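Local coordinates for protein hemoglobin subunit alpha (Isurus oxyrinchus, PDB 3MKB) that probably carries oxygen in the blood of the shortfin mako shark as a haem-binding globin chain of a four-chain haemoglobin, at residues I10-K15 against V67-D73; S102-L106 against V124-L128. All blocks are in the same frame, centred on the assembly; numbering follows the deposited sequence.

Interaction 1 of 2, residues I10-K15 against V67-D73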
loop_
_atom_site.group_PDB
_atom_site.type_symbol
_atom_site.label_atom_id
_atom_site.label_comp_id
_atom_site.label_asym_id
_atom_site.label_seq_id
_atom_site.Cartn_x
_atom_site.Cartn_y
_atom_site.Cartn_z
ATOM N N ILE A 10 0.738 22.292 13.916
ATOM C CA ILE A 10 1.887 21.381 14.031
ATOM C C ILE A 10 2.749 21.801 15.252
ATOM O O ILE A 10 3.030 20.983 16.112
ATOM C CB ILE A 10 2.689 21.347 12.658
ATOM C CG1 ILE A 10 1.925 20.499 11.617
ATOM C CG2 ILE A 10 4.148 20.835 12.821
ATOM C CD1 ILE A 10 2.244 20.787 10.153
ATOM N N GLY A 11 3.118 23.094 15.307
ATOM C CA GLY A 11 3.818 23.722 16.444
ATOM C C GLY A 11 3.230 23.321 17.793
ATOM O O GLY A 11 3.945 22.844 18.697
ATOM N N ALA A 12 1.915 23.508 17.938
ATOM C CA ALA A 12 1.254 23.131 19.192
ATOM C C ALA A 12 1.374 21.625 19.467
ATOM O O ALA A 12 1.708 21.249 20.584
ATOM C CB ALA A 12 -0.257 23.599 19.198
ATOM N N ILE A 13 1.053 20.779 18.467
ATOM C CA ILE A 13 1.271 19.311 18.572
ATOM C C ILE A 13 2.729 18.955 18.955
ATOM O O ILE A 13 2.941 18.119 19.846
ATOM C CB ILE A 13 0.817 18.507 17.293
ATOM C CG1 ILE A 13 -0.665 18.743 16.926
ATOM C CG2 ILE A 13 1.112 16.968 17.405
ATOM C CD1 ILE A 13 -1.670 18.151 17.823
ATOM N N ALA A 14 3.714 19.554 18.269
ATOM C CA ALA A 14 5.147 19.327 18.587
ATOM C C ALA A 14 5.482 19.597 20.048
ATOM O O ALA A 14 6.198 18.835 20.701
ATOM C CB ALA A 14 6.055 20.201 17.676
ATOM N N LYS A 15 4.930 20.678 20.584
ATOM C CA LYS A 15 5.163 21.019 21.971
ATOM C C LYS A 15 4.565 19.975 22.907
ATOM O O LYS A 15 5.153 19.660 23.933
ATOM C CB LYS A 15 4.668 22.444 22.278
ATOM C CG LYS A 15 5.640 23.595 21.856
ATOM C CD LYS A 15 6.606 23.308 20.653
ATOM C CE LYS A 15 7.943 22.705 21.139
ATOM N NZ LYS A 15 8.628 21.755 20.189
ATOM N N VAL A 67 9.409 15.727 16.343
ATOM C CA VAL A 67 9.414 17.062 16.898
ATOM C C VAL A 67 10.386 17.964 16.166
ATOM O O VAL A 67 10.043 19.054 15.748
ATOM C CB VAL A 67 9.647 17.040 18.401
ATOM C CG1 VAL A 67 9.973 18.440 18.971
ATOM C CG2 VAL A 67 8.459 16.435 19.105
ATOM N N SER A 68 11.603 17.489 16.000
ATOM C CA SER A 68 12.587 18.201 15.173
ATOM C C SER A 68 12.213 18.466 13.731
ATOM O O SER A 68 12.451 19.585 13.231
ATOM C CB SER A 68 13.961 17.576 15.257
ATOM O OG SER A 68 14.466 17.887 16.534
ATOM N N ALA A 69 11.645 17.462 13.043
ATOM C CA ALA A 69 11.075 17.697 11.739
ATOM C C ALA A 69 10.073 18.877 11.760
ATOM O O ALA A 69 10.067 19.724 10.844
ATOM C CB ALA A 69 10.447 16.424 11.147
ATOM N N ALA A 70 9.236 18.911 12.802
ATOM C CA ALA A 70 8.281 19.987 13.002
ATOM C C ALA A 70 9.010 21.356 13.114
ATOM O O ALA A 70 8.532 22.365 12.595
ATOM C CB ALA A 70 7.481 19.721 14.231
ATOM N N GLU A 71 10.178 21.365 13.738
ATOM C CA GLU A 71 10.983 22.608 13.837
ATOM C C GLU A 71 11.857 22.858 12.563
ATOM O O GLU A 71 12.774 23.704 12.571
ATOM C CB GLU A 71 11.853 22.563 15.088
ATOM C CG GLU A 71 11.083 22.061 16.296
ATOM C CD GLU A 71 11.911 21.941 17.556
ATOM O OE1 GLU A 71 13.012 21.338 17.512
ATOM O OE2 GLU A 71 11.437 22.425 18.618
ATOM N N HIS A 72 11.548 22.108 11.502
ATOM C CA HIS A 72 12.267 22.169 10.217
ATOM C C HIS A 72 11.326 22.117 9.003
ATOM O O HIS A 72 11.699 21.567 7.951
ATOM C CB HIS A 72 13.265 21.000 10.127
ATOM C CG HIS A 72 14.487 21.191 10.971
ATOM N ND1 HIS A 72 15.619 21.806 10.487
ATOM C CD2 HIS A 72 14.758 20.862 12.255
ATOM C CE1 HIS A 72 16.537 21.848 11.438
ATOM N NE2 HIS A 72 16.041 21.283 12.519
ATOM N N ASP A 73 10.154 22.748 9.124
ATOM C CA ASP A 73 9.057 22.553 8.143
ATOM C C ASP A 73 9.408 22.921 6.696
ATOM O O ASP A 73 8.817 22.397 5.762
ATOM C CB ASP A 73 7.803 23.332 8.583
ATOM C CG ASP A 73 6.773 22.486 9.327
ATOM O OD1 ASP A 73 6.803 21.225 9.282
ATOM O OD2 ASP A 73 5.869 23.115 9.941
#
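The carboxylate of D73 meets I10 across the contact, coming from the direction opposite to that side chain and setting OD2 against the methyl CG2 of I10 at 4.1 Å. Its other oxygen, OD1, is buried with no polar partner, which would probably raise the pKa of the acid. The carboxylate of E71 takes the ammonium of K15 instead: NZ of K15 lies 3.3 Å from OE2 of E71, a salt bridge whose hydrogen bond is weak. To arrive there the lysine chain folds over at chi2 (27°) and chi3 (-90°), lying square across E71 and passing NZ over CG1 of V67. Small side chains set the spacing beneath this exposed pair. CB of A14 abuts CB of A70 at 3.8 Å, and I10 lays CG2, the branch anti to its backbone N, on the same A70 methyl at 3.8 Å. One turn earlier, CG2 of V67 meets the carbonyl O of A14 at 3.7 Å, where the backbones come closest, with CA of A14 5.1 Å from CA of V67. Helix 4-19 thus packs on the C-terminal end of helix 53-70, the A and E helices of the globin fold, while helix 118-135 closes the inner side through L127, which touches both I10 and D73.

Interaction 2 of 2, residues S102-L106 against V124-L128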
loop_
_atom_site.group_PDB
_atom_site.type_symbol
_atom_site.label_atom_id
_atom_site.label_comp_id
_atom_site.label_asym_id
_atom_site.label_seq_id
_atom_site.Cartn_x
_atom_site.Cartn_y
_atom_site.Cartn_z
ATOM N N SER A 102 3.137 6.045 10.758
ATOM C CA SER A 102 2.419 7.311 10.743
ATOM C C SER A 102 0.971 7.210 11.259
ATOM O O SER A 102 0.512 8.002 12.078
ATOM C CB SER A 102 2.427 7.901 9.329
ATOM O OG SER A 102 3.760 8.192 8.964
ATOM N N GLU A 103 0.231 6.248 10.748
ATOM C CA GLU A 103 -1.144 6.095 11.158
ATOM C C GLU A 103 -1.283 5.706 12.639
ATOM O O GLU A 103 -2.197 6.171 13.341
ATOM C CB GLU A 103 -1.822 5.067 10.254
ATOM C CG GLU A 103 -3.367 5.002 10.490
ATOM C CD GLU A 103 -4.122 6.295 10.092
ATOM O OE1 GLU A 103 -5.246 6.514 10.588
ATOM O OE2 GLU A 103 -3.610 7.051 9.243
ATOM N N CYS A 104 -0.362 4.874 13.111
ATOM C CA CYS A 104 -0.249 4.543 14.525
ATOM C C CYS A 104 0.102 5.775 15.398
ATOM O O CYS A 104 -0.397 5.865 16.473
ATOM C CB CYS A 104 0.797 3.424 14.765
ATOM S SG CYS A 104 0.189 1.899 14.113
ATOM N N ILE A 105 0.907 6.715 14.899
ATOM C CA ILE A 105 1.134 7.952 15.643
ATOM C C ILE A 105 -0.144 8.772 15.693
ATOM O O ILE A 105 -0.495 9.342 16.744
ATOM C CB ILE A 105 2.299 8.830 15.003
ATOM C CG1 ILE A 105 3.662 8.167 15.245
ATOM C CG2 ILE A 105 2.343 10.222 15.704
ATOM C CD1 ILE A 105 4.835 8.779 14.457
ATOM N N LEU A 106 -0.863 8.827 14.574
ATOM C CA LEU A 106 -2.086 9.638 14.509
ATOM C C LEU A 106 -3.111 9.050 15.471
ATOM O O LEU A 106 -3.779 9.785 16.191
ATOM C CB LEU A 106 -2.658 9.643 13.109
ATOM C CG LEU A 106 -1.791 10.436 12.089
ATOM C CD1 LEU A 106 -2.434 10.230 10.738
ATOM C CD2 LEU A 106 -1.718 11.951 12.457
ATOM N N VAL A 124 -1.154 17.234 10.856
ATOM C CA VAL A 124 -0.139 16.276 11.329
ATOM C C VAL A 124 0.162 15.221 10.277
ATOM O O VAL A 124 1.340 14.939 9.988
ATOM C CB VAL A 124 -0.530 15.604 12.658
ATOM C CG1 VAL A 124 0.678 14.779 13.237
ATOM C CG2 VAL A 124 -0.970 16.660 13.636
ATOM N N ASP A 125 -0.890 14.622 9.710
ATOM C CA ASP A 125 -0.710 13.664 8.630
ATOM C C ASP A 125 0.122 14.211 7.483
ATOM O O ASP A 125 0.928 13.473 6.907
ATOM C CB ASP A 125 -2.035 13.166 8.066
ATOM C CG ASP A 125 -1.883 11.832 7.334
ATOM O OD1 ASP A 125 -0.973 11.043 7.683
ATOM O OD2 ASP A 125 -2.740 11.517 6.501
ATOM N N LYS A 126 -0.016 15.507 7.184
ATOM C CA LYS A 126 0.865 16.120 6.189
ATOM C C LYS A 126 2.319 16.161 6.602
ATOM O O LYS A 126 3.187 15.856 5.783
ATOM C CB LYS A 126 0.408 17.534 5.792
ATOM C CG LYS A 126 -0.873 17.484 5.004
ATOM C CD LYS A 126 -1.445 18.884 4.791
ATOM C CE LYS A 126 -0.607 19.635 3.752
ATOM N NZ LYS A 126 -1.377 20.790 3.174
ATOM N N LEU A 127 2.591 16.569 7.828
ATOM C CA LEU A 127 3.937 16.424 8.402
ATOM C C LEU A 127 4.452 14.968 8.328
ATOM O O LEU A 127 5.546 14.698 7.809
ATOM C CB LEU A 127 3.989 16.949 9.841
ATOM C CG LEU A 127 5.327 16.779 10.596
ATOM C CD1 LEU A 127 6.483 17.504 9.890
ATOM C CD2 LEU A 127 5.232 17.128 12.095
ATOM N N LEU A 128 3.679 14.017 8.856
ATOM C CA LEU A 128 4.123 12.593 8.752
ATOM C C LEU A 128 4.402 12.064 7.332
ATOM O O LEU A 128 5.400 11.341 7.131
ATOM C CB LEU A 128 3.184 11.642 9.544
ATOM C CG LEU A 128 3.025 11.999 11.035
ATOM C CD1 LEU A 128 2.030 11.170 11.868
ATOM C CD2 LEU A 128 4.401 11.973 11.720
HETATM O O HOH W 1 6.144 9.477 9.355
HETATM O O HOH W 2 -4.653 9.512 8.485
HETATM O O HOH W 3 -1.302 8.019 8.289
#
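Apolar packing carries most of this contact, with L128 at its middle. Methyl CD1 of L128 reaches the opposite helix between CB of I105 and CD2 of L106, at 3.9 Å from each, and also rests on the carbonyl O of S102 at 3.5 Å. The side chain of L106 runs antiparallel alongside those of both L128 and V124, and CG1 of V124 is 3.8 Å from CD2 of L106. V124 offers this methyl because CG1 stands anti to its backbone N (chi1 -171°). The other methyl of L106, CD1, lies against OD1 of D125 at 3.5 Å. An alanine in place of L106 would probably open a gap between V124 and L128 and take away the methyl that lies on OD1 of D125. Polar links between the helices run through water: one molecule joins OG of S102 to O of L128, and another donates to both OE2 of E103 (2.7 Å) and OD1 of D125 (3.1 Å), bridging two acids that would otherwise probably repel. The stronger partner of D125 is charged: its OD2 forms a salt bridge with R140 of the second subunit, another copy of this chain, a pairing consistent with the T-state alpha-alpha contact of vertebrate haemoglobins. Helices 97-112 and 118-135, the globin G and H helices, run roughly antiparallel here, at 152° between their N-to-C directions, their axes 10.2 Å apart; helix 21-35 covers I105, helix 53-70 meets L128 through V66, and the beta chain packs on E103 and D125.

Interaction 2 is the core contact, with five of its six touching residues buried, whereas interaction 1 sits farther from the centre of the chain and runs from a buried side to a charged, exposed edge. Helix 118-135 ties them together: L127, on the face of that helix turned from helix 97-112, packs on I10, A70 and D73, and V124 touches both I13 and L106. The chemistry follows the place. Interaction 1 brings two helices close through alanines and adds a direct salt bridge at the surface, its hydrogen bond weak; interaction 2 spaces its helices with leucines and has its polar groups met largely by waters, by the same chain and by another subunit.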